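Local structure of leucyl-tRNA synthetase (Giardia intestinalis, 3PZ6) at residues 16-21 / 61-66; 67-72 / 143-148; 98-103 / 150-155; 185-190 / 226-231. The protein probably charges tRNA(Leu) with leucine using ATP as a full-length synthetase, this chain being the CP1 editing domain, which probably deacylates wrongly charged tRNA. The protein carries 2 engineered substitutions. All coordinates share one frame; numbering follows the deposited sequence.

Contact 1 (16-21 / 61-66)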
loop_
_atom_site.group_PDB
_atom_site.type_symbol
_atom_site.label_atom_id
_atom_site.label_comp_id
_atom_site.label_asym_id
_atom_site.label_seq_id
_atom_site.Cartn_x
_atom_site.Cartn_y
_atom_site.Cartn_z
ATOM N N LEU A 16 1.419 -6.270 -0.601
ATOM C CA LEU A 16 2.436 -5.343 -1.058
ATOM C C LEU A 16 3.804 -5.978 -0.846
ATOM O O LEU A 16 4.275 -6.099 0.287
ATOM C CB LEU A 16 2.320 -4.013 -0.314
ATOM C CG LEU A 16 0.980 -3.282 -0.350
ATOM C CD1 LEU A 16 1.002 -2.123 0.640
ATOM C CD2 LEU A 16 0.646 -2.784 -1.753
ATOM N N GLU A 17 4.434 -6.397 -1.939
ATOM C CA GLU A 17 5.685 -7.141 -1.849
ATOM C C GLU A 17 6.858 -6.226 -1.532
ATOM O O GLU A 17 7.167 -5.305 -2.293
ATOM C CB GLU A 17 5.959 -7.926 -3.136
ATOM C CG GLU A 17 7.031 -9.007 -2.976
ATOM C CD GLU A 17 7.446 -9.663 -4.291
ATOM O OE1 GLU A 17 8.640 -10.020 -4.418
ATOM O OE2 GLU A 17 6.592 -9.829 -5.192
ATOM N N LEU A 18 7.504 -6.486 -0.403
ATOM C CA LEU A 18 8.735 -5.802 -0.066
ATOM C C LEU A 18 9.803 -6.256 -1.049
ATOM O O LEU A 18 10.189 -7.421 -1.065
ATOM C CB LEU A 18 9.147 -6.104 1.373
ATOM C CG LEU A 18 10.321 -5.306 1.947
ATOM C CD1 LEU A 18 9.981 -3.828 2.071
ATOM C CD2 LEU A 18 10.708 -5.869 3.298
ATOM N N ILE A 19 10.245 -5.323 -1.882
ATOM C CA ILE A 19 11.196 -5.601 -2.951
ATOM C C ILE A 19 12.518 -6.128 -2.406
ATOM O O ILE A 19 13.101 -5.549 -1.497
ATOM C CB ILE A 19 11.426 -4.350 -3.828
ATOM C CG1 ILE A 19 10.103 -3.919 -4.469
ATOM C CG2 ILE A 19 12.488 -4.613 -4.887
ATOM C CD1 ILE A 19 10.160 -2.596 -5.185
ATOM N N ASN A 20 12.969 -7.246 -2.960
ATOM C CA ASN A 20 14.258 -7.808 -2.602
ATOM C C ASN A 20 15.289 -7.388 -3.637
ATOM O O ASN A 20 15.305 -7.895 -4.763
ATOM C CB ASN A 20 14.170 -9.332 -2.487
ATOM C CG ASN A 20 15.271 -9.925 -1.626
ATOM O OD1 ASN A 20 16.429 -9.513 -1.693
ATOM N ND2 ASN A 20 14.909 -10.913 -0.815
ATOM N N TYR A 21 16.140 -6.444 -3.247
ATOM C CA TYR A 21 17.136 -5.888 -4.149
ATOM C C TYR A 21 18.328 -6.814 -4.352
ATOM O O TYR A 21 19.080 -6.657 -5.315
ATOM C CB TYR A 21 17.572 -4.503 -3.676
ATOM C CG TYR A 21 16.481 -3.465 -3.836
ATOM C CD1 TYR A 21 16.308 -2.797 -5.046
ATOM C CD2 TYR A 21 15.610 -3.169 -2.789
ATOM C CE1 TYR A 21 15.308 -1.854 -5.209
ATOM C CE2 TYR A 21 14.603 -2.224 -2.942
ATOM C CZ TYR A 21 14.463 -1.571 -4.158
ATOM O OH TYR A 21 13.478 -0.636 -4.335
ATOM N N PRO A 61 17.865 0.777 1.545
ATOM C CA PRO A 61 18.508 0.284 2.763
ATOM C C PRO A 61 17.542 -0.181 3.850
ATOM O O PRO A 61 17.921 -0.993 4.692
ATOM C CB PRO A 61 19.298 1.496 3.252
ATOM C CG PRO A 61 18.563 2.670 2.698
ATOM C CD PRO A 61 18.082 2.224 1.361
ATOM N N LYS A 62 16.318 0.334 3.848
ATOM C CA LYS A 62 15.314 -0.121 4.803
ATOM C C LYS A 62 14.863 -1.543 4.473
ATOM O O LYS A 62 14.617 -2.342 5.374
ATOM C CB LYS A 62 14.109 0.826 4.852
ATOM C CG LYS A 62 14.445 2.289 5.101
ATOM C CD LYS A 62 15.235 2.497 6.387
ATOM C CE LYS A 62 14.387 2.307 7.632
ATOM N NZ LYS A 62 13.401 3.408 7.766
ATOM N N ASN A 63 14.764 -1.845 3.179
ATOM C CA ASN A 63 14.425 -3.187 2.711
ATOM C C ASN A 63 15.491 -4.206 3.112
ATOM O O ASN A 63 15.165 -5.278 3.627
ATOM C CB ASN A 63 14.218 -3.210 1.190
ATOM C CG ASN A 63 13.045 -2.351 0.735
ATOM O OD1 ASN A 63 12.831 -1.249 1.237
ATOM N ND2 ASN A 63 12.291 -2.849 -0.235
ATOM N N LYS A 64 16.757 -3.847 2.893
ATOM C CA LYS A 64 17.893 -4.692 3.250
ATOM C C LYS A 64 17.927 -5.018 4.747
ATOM O O LYS A 64 18.140 -6.171 5.129
ATOM C CB LYS A 64 19.210 -4.047 2.803
ATOM N N ALA A 65 17.698 -4.010 5.586
ATOM C CA ALA A 65 17.721 -4.202 7.037
ATOM C C ALA A 65 16.620 -5.141 7.522
ATOM O O ALA A 65 16.846 -5.937 8.435
ATOM C CB ALA A 65 17.649 -2.866 7.766
ATOM N N ILE A 66 15.437 -5.048 6.910
ATOM C CA ILE A 66 14.346 -5.971 7.214
ATOM C C ILE A 66 14.745 -7.403 6.840
ATOM O O ILE A 66 14.539 -8.325 7.625
ATOM C CB ILE A 66 13.023 -5.567 6.519
ATOM C CG1 ILE A 66 12.511 -4.233 7.076
ATOM C CG2 ILE A 66 11.965 -6.646 6.705
ATOM C CD1 ILE A 66 11.475 -3.529 6.198
#
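L18, at the end of strand 10-18, faces N63 in the first turn of helix 61-71, their CA atoms 6.9 Å apart, and just past the strand, the carbonyl of I19 is directed to the helix. N63 fills the join. N63 ND2 donates to I19 O at 3.1 Å, an almost straight bond (174° at the hydrogen) that lies in the amide plane and meets a lone pair in the carbonyl plane. ND2 also donates to the backbone oxygen of T156, whose own backbone pairs with I19, so the amide bonds two neighbouring backbone segments and its rotation is fixed. Y21 brings the edge of its ring to the same nitrogen, with Y21 CE2 3.6 Å from N63 ND2 and the ring and amide planes 62° apart; its OH bonds to OG1 of T156. With CG anti to the backbone N (chi1 -172°), L18 reaches across: L18 CD1 lies 3.4 Å from N63 ND2. L18 also adds apolar packing, its CD2 sitting between two branches of I66, 3.7 Å from I66 CG2 and 3.8 Å from I66 CD1. A buried asparagine that bonds strand-end carbonyls beside a leucine-isoleucine pair thus docks helix 61-71 against the end of strand 10-18 in the mixed sheet, a plain alpha/beta packing of the CP1 domain.

Contact 2 (67-72 / 143-148); sequences FDQLWE and FISEIS. Engineered in segment 143-148: S145 (natural residue Cys).
Q69 and L70 carry the last turn of helix 61-71 onto strand 143-148. This is alpha/beta packing with roughly antiparallel directions: the axes of helix 67-71 and strand 143-148 approach to 9.0 Å at 147°. The strand carries a fault that fits a classic beta bulge, since I144 and S145 both pair with A108 of strand 105-110 and both direct their CB toward the helix. From CB, the chain of Q69 leaves the helix with CG anti to the backbone N (chi1 -174°) and stays extended, which brings its amide across to the strand. Q69 CD arrives 3.8 Å from E146 O and 4.0 Å from CD1 of I147. Q69 OE1 lies 3.9 Å from I147 CD1, and the Q69 side chain also touches D151 of helix 149-152. Q69 NE2, at the tip, does the bonding: it donates to E146 O at 2.9 Å, approaching from 33° out of the carbonyl plane, and more weakly to OG of S145 at 3.2 Å. S145 is engineered, a cysteine in the natural protein, so the weak bond belongs to the crystallised variant. The methyl CD1 of I147 lies beside the same amide, placing apolar surface next to the paired polar groups. L70 supplies the greasy half of the interface, resting on V80 and A108 of the sheet and reaching I144 loosely. L70 CD2 stops 3.7 Å from S145 OG.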
loop_
_atom_site.group_PDB
_atom_site.type_symbol
_atom_site.label_atom_id
_atom_site.label_comp_id
_atom_site.label_asym_id
_atom_site.label_seq_id
_atom_site.Cartn_x
_atom_site.Cartn_y
_atom_site.Cartn_z
ATOM N N PHE A 67 15.334 -7.572 5.655
ATOM C CA PHE A 67 15.780 -8.891 5.202
ATOM C C PHE A 67 16.899 -9.454 6.081
ATOM O O PHE A 67 16.833 -10.608 6.497
ATOM C CB PHE A 67 16.197 -8.876 3.722
ATOM C CG PHE A 67 15.039 -8.832 2.759
ATOM C CD1 PHE A 67 14.125 -9.875 2.696
ATOM C CD2 PHE A 67 14.874 -7.755 1.899
ATOM C CE1 PHE A 67 13.053 -9.832 1.804
ATOM C CE2 PHE A 67 13.806 -7.706 1.009
ATOM C CZ PHE A 67 12.897 -8.745 0.960
ATOM N N ASP A 68 17.904 -8.632 6.376
ATOM C CA ASP A 68 19.008 -9.037 7.253
ATOM C C ASP A 68 18.514 -9.558 8.600
ATOM O O ASP A 68 19.043 -10.539 9.125
ATOM C CB ASP A 68 19.992 -7.883 7.461
ATOM C CG ASP A 68 20.930 -7.691 6.281
ATOM O OD1 ASP A 68 20.789 -8.420 5.272
ATOM O OD2 ASP A 68 21.814 -6.807 6.359
ATOM N N GLN A 69 17.492 -8.898 9.141
ATOM C CA GLN A 69 16.874 -9.281 10.403
ATOM C C GLN A 69 16.078 -10.578 10.253
ATOM O O GLN A 69 16.085 -11.421 11.150
ATOM C CB GLN A 69 15.967 -8.152 10.894
ATOM C CG GLN A 69 15.363 -8.361 12.271
ATOM C CD GLN A 69 14.119 -7.518 12.489
ATOM O OE1 GLN A 69 14.120 -6.303 12.257
ATOM N NE2 GLN A 69 13.048 -8.162 12.942
ATOM N N LEU A 70 15.400 -10.738 9.120
ATOM C CA LEU A 70 14.638 -11.958 8.844
ATOM C C LEU A 70 15.563 -13.166 8.650
ATOM O O LEU A 70 15.250 -14.277 9.079
ATOM C CB LEU A 70 13.716 -11.764 7.636
ATOM C CG LEU A 70 12.581 -10.739 7.775
ATOM C CD1 LEU A 70 11.840 -10.555 6.457
ATOM C CD2 LEU A 70 11.606 -11.103 8.893
ATOM N N TRP A 71 16.700 -12.923 8.003
ATOM C CA TRP A 71 17.781 -13.893 7.871
ATOM C C TRP A 71 18.214 -14.405 9.249
ATOM O O TRP A 71 18.260 -15.616 9.477
ATOM C CB TRP A 71 18.952 -13.222 7.151
ATOM C CG TRP A 71 20.113 -14.110 6.798
ATOM C CD1 TRP A 71 21.131 -14.501 7.626
ATOM C CD2 TRP A 71 20.402 -14.674 5.509
ATOM N NE1 TRP A 71 22.023 -15.288 6.936
ATOM C CE2 TRP A 71 21.602 -15.410 5.637
ATOM C CE3 TRP A 71 19.759 -14.634 4.260
ATOM C CZ2 TRP A 71 22.175 -16.104 4.561
ATOM C CZ3 TRP A 71 20.329 -15.325 3.191
ATOM C CH2 TRP A 71 21.527 -16.050 3.351
ATOM N N GLU A 72 18.502 -13.479 10.165
ATOM C CA GLU A 72 18.915 -13.815 11.534
ATOM C C GLU A 72 17.747 -14.313 12.405
ATOM O O GLU A 72 17.792 -14.244 13.640
ATOM C CB GLU A 72 19.618 -12.620 12.187
ATOM N N PHE A 143 4.899 -16.850 14.453
ATOM C CA PHE A 143 5.727 -15.666 14.682
ATOM C C PHE A 143 7.182 -15.891 14.281
ATOM O O PHE A 143 7.753 -16.942 14.569
ATOM C CB PHE A 143 5.643 -15.291 16.163
ATOM C CG PHE A 143 6.269 -13.971 16.506
ATOM C CD1 PHE A 143 5.516 -12.802 16.484
ATOM C CD2 PHE A 143 7.608 -13.899 16.889
ATOM C CE1 PHE A 143 6.090 -11.576 16.820
ATOM C CE2 PHE A 143 8.193 -12.675 17.224
ATOM C CZ PHE A 143 7.432 -11.513 17.189
ATOM N N ILE A 144 7.772 -14.896 13.618
ATOM C CA ILE A 144 9.174 -14.951 13.208
ATOM C C ILE A 144 10.001 -13.927 13.978
ATOM O O ILE A 144 10.902 -14.289 14.733
ATOM C CB ILE A 144 9.341 -14.718 11.688
ATOM C CG1 ILE A 144 8.497 -15.719 10.900
ATOM C CG2 ILE A 144 10.815 -14.810 11.282
ATOM C CD1 ILE A 144 8.175 -15.266 9.496
ATOM N N SER A 145 9.695 -12.652 13.764
ATOM C CA SER A 145 10.334 -11.553 14.482
ATOM C C SER A 145 9.460 -10.306 14.425
ATOM O O SER A 145 8.515 -10.224 13.629
ATOM C CB SER A 145 11.746 -11.258 13.950
ATOM O OG SER A 145 11.761 -11.031 12.548
ATOM N N GLU A 146 9.777 -9.351 15.292
ATOM C CA GLU A 146 9.008 -8.127 15.430
ATOM C C GLU A 146 9.548 -7.087 14.459
ATOM O O GLU A 146 10.762 -6.998 14.258
ATOM C CB GLU A 146 9.127 -7.629 16.868
ATOM C CG GLU A 146 8.073 -6.647 17.304
ATOM C CD GLU A 146 8.254 -6.240 18.750
ATOM O OE1 GLU A 146 7.905 -7.040 19.645
ATOM O OE2 GLU A 146 8.737 -5.111 18.996
ATOM N N ILE A 147 8.648 -6.324 13.845
ATOM C CA ILE A 147 9.032 -5.243 12.940
ATOM C C ILE A 147 8.381 -3.945 13.413
ATOM O O ILE A 147 7.160 -3.875 13.530
ATOM C CB ILE A 147 8.603 -5.530 11.467
ATOM C CG1 ILE A 147 9.141 -6.878 10.963
ATOM C CG2 ILE A 147 9.031 -4.395 10.542
ATOM C CD1 ILE A 147 10.648 -6.918 10.692
ATOM N N SER A 148 9.186 -2.921 13.690
ATOM C CA SER A 148 8.632 -1.613 14.047
ATOM C C SER A 148 8.277 -0.789 12.806
ATOM O O SER A 148 8.792 -1.044 11.719
ATOM C CB SER A 148 9.578 -0.829 14.970
ATOM O OG SER A 148 10.813 -0.552 14.345
#

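Contact 3 (98-103 / 150-155)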
loop_
_atom_site.group_PDB
_atom_site.type_symbol
_atom_site.label_atom_id
_atom_site.label_comp_id
_atom_site.label_asym_id
_atom_site.label_seq_id
_atom_site.Cartn_x
_atom_site.Cartn_y
_atom_site.Cartn_z
ATOM N N CYS A 98 1.945 3.688 0.244
ATOM C CA CYS A 98 1.133 3.108 1.307
ATOM C C CYS A 98 1.505 3.734 2.654
ATOM O O CYS A 98 2.422 4.551 2.721
ATOM C CB CYS A 98 1.243 1.582 1.326
ATOM S SG CYS A 98 2.887 0.947 1.697
ATOM N N TRP A 99 0.774 3.364 3.705
ATOM C CA TRP A 99 0.882 4.018 5.005
ATOM C C TRP A 99 1.139 3.007 6.111
ATOM O O TRP A 99 0.537 1.939 6.126
ATOM C CB TRP A 99 -0.403 4.762 5.351
ATOM C CG TRP A 99 -0.893 5.766 4.361
ATOM C CD1 TRP A 99 -2.053 5.701 3.650
ATOM C CD2 TRP A 99 -0.271 7.009 3.996
ATOM N NE1 TRP A 99 -2.194 6.811 2.859
ATOM C CE2 TRP A 99 -1.117 7.634 3.048
ATOM C CE3 TRP A 99 0.920 7.651 4.370
ATOM C CZ2 TRP A 99 -0.811 8.869 2.461
ATOM C CZ3 TRP A 99 1.222 8.878 3.797
ATOM C CH2 TRP A 99 0.355 9.475 2.844
ATOM N N VAL A 100 2.036 3.352 7.031
ATOM C CA VAL A 100 2.214 2.606 8.277
ATOM C C VAL A 100 2.237 3.600 9.422
ATOM O O VAL A 100 2.535 4.774 9.210
ATOM C CB VAL A 100 3.517 1.769 8.309
ATOM C CG1 VAL A 100 3.543 0.736 7.175
ATOM C CG2 VAL A 100 4.748 2.663 8.290
ATOM N N LEU A 101 1.894 3.145 10.624
ATOM C CA LEU A 101 2.039 3.974 11.817
ATOM C C LEU A 101 3.507 3.984 12.232
ATOM O O LEU A 101 4.064 2.930 12.577
ATOM C CB LEU A 101 1.153 3.478 12.968
ATOM C CG LEU A 101 1.217 4.303 14.262
ATOM C CD1 LEU A 101 0.640 5.718 14.076
ATOM C CD2 LEU A 101 0.527 3.584 15.412
ATOM N N PRO A 102 4.141 5.170 12.193
ATOM C CA PRO A 102 5.578 5.298 12.467
ATOM C C PRO A 102 5.987 4.709 13.812
ATOM O O PRO A 102 7.129 4.278 13.972
ATOM C CB PRO A 102 5.800 6.808 12.465
ATOM C CG PRO A 102 4.731 7.324 11.555
ATOM C CD PRO A 102 3.536 6.465 11.847
ATOM N N THR A 103 5.053 4.678 14.759
ATOM C CA THR A 103 5.314 4.148 16.097
ATOM C C THR A 103 4.710 2.756 16.291
ATOM O O THR A 103 4.953 2.096 17.297
ATOM C CB THR A 103 4.802 5.099 17.177
ATOM O OG1 THR A 103 3.493 5.558 16.826
ATOM C CG2 THR A 103 5.712 6.290 17.295
ATOM N N SER A 150 9.164 2.226 12.266
ATOM C CA SER A 150 10.463 2.804 11.934
ATOM C C SER A 150 11.235 2.015 10.876
ATOM O O SER A 150 11.806 2.603 9.958
ATOM C CB SER A 150 11.318 2.923 13.195
ATOM O OG SER A 150 11.121 4.179 13.803
ATOM N N ASP A 151 11.259 0.691 11.027
ATOM C CA ASP A 151 11.941 -0.188 10.091
ATOM C C ASP A 151 11.252 -0.175 8.721
ATOM O O ASP A 151 11.921 -0.165 7.680
ATOM C CB ASP A 151 11.993 -1.618 10.638
ATOM C CG ASP A 151 12.790 -1.729 11.927
ATOM O OD1 ASP A 151 13.759 -0.953 12.115
ATOM O OD2 ASP A 151 12.448 -2.605 12.754
ATOM N N LEU A 152 9.919 -0.155 8.743
ATOM C CA LEU A 152 9.098 -0.152 7.530
ATOM C C LEU A 152 9.135 1.169 6.770
ATOM O O LEU A 152 9.069 1.190 5.539
ATOM C CB LEU A 152 7.645 -0.496 7.862
ATOM C CG LEU A 152 7.370 -1.913 8.344
ATOM C CD1 LEU A 152 5.968 -1.982 8.878
ATOM C CD2 LEU A 152 7.573 -2.917 7.220
ATOM N N LEU A 153 9.245 2.267 7.509
ATOM C CA LEU A 153 9.139 3.595 6.916
ATOM C C LEU A 153 10.156 3.784 5.790
ATOM O O LEU A 153 11.301 3.341 5.892
ATOM C CB LEU A 153 9.292 4.666 7.997
ATOM C CG LEU A 153 8.370 5.884 7.915
ATOM C CD1 LEU A 153 6.895 5.488 8.069
ATOM C CD2 LEU A 153 8.751 6.926 8.965
ATOM N N LEU A 154 9.711 4.412 4.707
ATOM C CA LEU A 154 10.536 4.662 3.516
ATOM C C LEU A 154 11.123 3.391 2.858
ATOM O O LEU A 154 12.158 3.447 2.200
ATOM C CB LEU A 154 11.620 5.710 3.802
ATOM C CG LEU A 154 11.188 6.941 4.604
ATOM C CD1 LEU A 154 12.384 7.816 4.905
ATOM C CD2 LEU A 154 10.086 7.741 3.898
ATOM N N ALA A 155 10.449 2.259 3.040
ATOM C CA ALA A 155 10.749 1.051 2.282
ATOM C C ALA A 155 10.032 1.116 0.938
ATOM O O ALA A 155 9.145 1.954 0.744
ATOM C CB ALA A 155 10.308 -0.178 3.046
HETATM O O HOH W 1 8.438 2.548 15.220
HETATM O O HOH W 2 9.465 4.826 16.118
#
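In V100 a chi1 of -60° puts CG1 anti to the carbonyl carbon and CG2 between the backbone N and the carbonyl carbon, and on those two sides each methyl meets a different leucine. V100 CG1 comes within 4.0 Å of L152 CD1, and V100 CG2 within 3.6 Å of L153 CD1. L152 meets the valine directly, its CB aimed at the strand. L153 starts from a CB that is turned neither toward nor away from strand 97-100, and with chi1 at -139° its CD1 reaches V100 CG2. The same CD1 lies more loosely against P102 CG, while the valine is backed by V169 and I183 of the neighbouring strands. These contacts seat the short helix 149-152, and the type II beta turn that follows it from L152 to A155, over one end of the central mixed sheet of the CP1 domain. The turn is closed by A155 N donating to L152 O at 3.0 Å. K62 NZ, from helix 61-71, hydrogen-bonds the carbonyls of S150 and L153 at this helix end, where its positive charge would probably be favourable. The outer end of the contact is polar and wet. One water accepts from S150 N at 3.1 Å and lies near P102 O, at a separation too short to be trusted. A second water donates to P102 O at 3.2 Å and pairs with S150 OG at 2.9 Å.

Contact 4 (185-190 / 226-231)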
loop_
_atom_site.group_PDB
_atom_site.type_symbol
_atom_site.label_atom_id
_atom_site.label_comp_id
_atom_site.label_asym_id
_atom_site.label_seq_id
_atom_site.Cartn_x
_atom_site.Cartn_y
_atom_site.Cartn_z
ATOM N N THR A 185 -3.639 1.309 2.166
ATOM C CA THR A 185 -3.298 1.671 0.795
ATOM C C THR A 185 -3.431 3.174 0.639
ATOM O O THR A 185 -4.088 3.833 1.454
ATOM C CB THR A 185 -4.230 0.995 -0.232
ATOM O OG1 THR A 185 -5.572 1.472 -0.056
ATOM C CG2 THR A 185 -4.202 -0.517 -0.081
ATOM N N SER A 186 -2.797 3.722 -0.396
ATOM C CA SER A 186 -2.922 5.140 -0.683
ATOM C C SER A 186 -3.312 5.382 -2.122
ATOM O O SER A 186 -2.553 5.063 -3.039
ATOM C CB SER A 186 -1.643 5.898 -0.348
ATOM O OG SER A 186 -1.803 7.292 -0.592
ATOM N N VAL A 187 -4.507 5.947 -2.305
ATOM C CA VAL A 187 -5.019 6.292 -3.622
ATOM C C VAL A 187 -5.493 7.752 -3.598
ATOM O O VAL A 187 -6.683 8.018 -3.465
ATOM C CB VAL A 187 -6.155 5.332 -4.049
ATOM C CG1 VAL A 187 -6.549 5.568 -5.510
ATOM C CG2 VAL A 187 -5.737 3.884 -3.843
ATOM N N PRO A 188 -4.546 8.707 -3.713
ATOM C CA PRO A 188 -4.820 10.136 -3.552
ATOM C C PRO A 188 -5.848 10.696 -4.522
ATOM O O PRO A 188 -6.503 11.680 -4.202
ATOM C CB PRO A 188 -3.465 10.789 -3.818
ATOM C CG PRO A 188 -2.484 9.750 -3.562
ATOM C CD PRO A 188 -3.115 8.458 -3.943
ATOM N N SER A 189 -5.989 10.092 -5.694
ATOM C CA SER A 189 -6.957 10.585 -6.677
ATOM C C SER A 189 -8.396 10.387 -6.217
ATOM O O SER A 189 -9.290 11.118 -6.639
ATOM C CB SER A 189 -6.751 9.917 -8.031
ATOM O OG SER A 189 -6.938 8.516 -7.951
ATOM N N ASP A 190 -8.622 9.404 -5.350
ATOM C CA ASP A 190 -9.988 9.063 -4.965
ATOM C C ASP A 190 -10.263 8.860 -3.470
ATOM O O ASP A 190 -11.362 8.470 -3.086
ATOM C CB ASP A 190 -10.486 7.875 -5.792
ATOM C CG ASP A 190 -10.765 8.260 -7.238
ATOM O OD1 ASP A 190 -11.937 8.556 -7.556
ATOM O OD2 ASP A 190 -9.813 8.285 -8.049
ATOM N N LEU A 226 -3.407 9.297 -9.877
ATOM C CA LEU A 226 -3.765 8.783 -11.193
ATOM C C LEU A 226 -5.258 8.918 -11.498
ATOM O O LEU A 226 -6.082 8.667 -10.621
ATOM C CB LEU A 226 -3.345 7.314 -11.295
ATOM C CG LEU A 226 -1.971 6.933 -11.867
ATOM C CD1 LEU A 226 -0.962 8.076 -11.927
ATOM C CD2 LEU A 226 -1.409 5.741 -11.108
ATOM N N PRO A 227 -5.609 9.297 -12.748
ATOM C CA PRO A 227 -6.998 9.396 -13.220
ATOM C C PRO A 227 -7.660 8.026 -13.437
ATOM O O PRO A 227 -7.941 7.637 -14.579
ATOM C CB PRO A 227 -6.846 10.119 -14.557
ATOM C CG PRO A 227 -5.489 9.758 -15.017
ATOM C CD PRO A 227 -4.659 9.742 -13.784
ATOM N N ILE A 228 -7.910 7.302 -12.349
ATOM C CA ILE A 228 -8.387 5.918 -12.450
ATOM C C ILE A 228 -9.901 5.839 -12.633
ATOM O O ILE A 228 -10.410 4.955 -13.320
ATOM C CB ILE A 228 -7.929 5.032 -11.252
ATOM C CG1 ILE A 228 -8.350 5.640 -9.912
ATOM C CG2 ILE A 228 -6.426 4.858 -11.274
ATOM C CD1 ILE A 228 -8.456 4.628 -8.786
ATOM N N ILE A 229 -10.609 6.782 -12.034
ATOM C CA ILE A 229 -12.058 6.779 -12.055
ATOM C C ILE A 229 -12.575 8.155 -12.448
ATOM O O ILE A 229 -12.143 9.169 -11.890
ATOM C CB ILE A 229 -12.634 6.345 -10.674
ATOM C CG1 ILE A 229 -12.302 4.868 -10.408
ATOM C CG2 ILE A 229 -14.147 6.579 -10.612
ATOM C CD1 ILE A 229 -12.488 4.410 -8.972
ATOM N N GLU A 230 -13.478 8.182 -13.424
ATOM C CA GLU A 230 -14.180 9.398 -13.788
ATOM C C GLU A 230 -15.566 9.413 -13.166
ATOM O O GLU A 230 -16.391 8.531 -13.409
ATOM C CB GLU A 230 -14.296 9.547 -15.310
ATOM C CG GLU A 230 -15.074 10.800 -15.731
ATOM C CD GLU A 230 -15.266 10.931 -17.231
ATOM O OE1 GLU A 230 -14.691 10.126 -18.002
ATOM O OE2 GLU A 230 -15.998 11.856 -17.650
ATOM N N ILE A 231 -15.812 10.431 -12.357
ATOM C CA ILE A 231 -17.144 10.691 -11.855
ATOM C C ILE A 231 -17.771 11.812 -12.688
ATOM O O ILE A 231 -17.309 12.956 -12.636
ATOM C CB ILE A 231 -17.126 11.044 -10.361
ATOM C CG1 ILE A 231 -16.477 9.905 -9.563
ATOM C CG2 ILE A 231 -18.537 11.313 -9.869
ATOM C CD1 ILE A 231 -16.062 10.272 -8.147
HETATM O O HOH W 3 -4.142 7.819 -7.530
#
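S189 and D190 face the backbone and side chains of 226-231, and the isoleucine I228 lies against three residues of the other segment, two of them in contrasting attitudes. V187 crosses it at about a right angle, with V187 CG1 3.9 Å from I228 CD1. D190 instead slides past it in the opposite direction, so that D190 OD2 comes to 3.6 Å from I228 CG1. The isoleucine can receive both because CG1 lies between the backbone N and the carbonyl carbon (chi1 55°), which swings its tip toward the other segment. S189 OG also touches I228 CG1. The other carboxylate oxygen, D190 OD1, lies 3.9 Å from I229 CB. The hydroxyl of S189 is the polar centre: S189 OG sits 2.8 Å from L226 O and 2.9 Å from D190 OD2, and its single proton could go to either. A water donates to S189 OG and accepts from L226 N, both at 2.9 Å, and so links the serine hydroxyl to that backbone nitrogen. On one side, D190 N returns to V187 O, closing a beta turn over P188 and S189; on the other, I228 N bonds L226 O. V187 N is held by D194 of helix 192-202, and I228 pairs with K275. A beta turn after strand 183-186 thus packs against an inverse gamma turn centred on P227, which precedes the small two-stranded sheet of the CP1 editing domain.

Overall arrangement
From the N terminus, strand 10-18 runs into contact 1, which closes a loop of 39 residues, part of it disordered, by returning helix 61-71 to the strand end. Contact 2 carries on with the last turn of that helix, and I66 touches I147 where the two meet. Contacts 2 and 3 cross: 98-103 lies inside the loop that contact 2 closes, while 150-155 follows strand 143-148 directly. K62 joins contact 3 to contact 1. Contact 4 comes last and in series, on the other side of the chain's centre; it meets contact 3 through W99 and S186 on adjacent strands, and links the mixed sheet to the small two-stranded one.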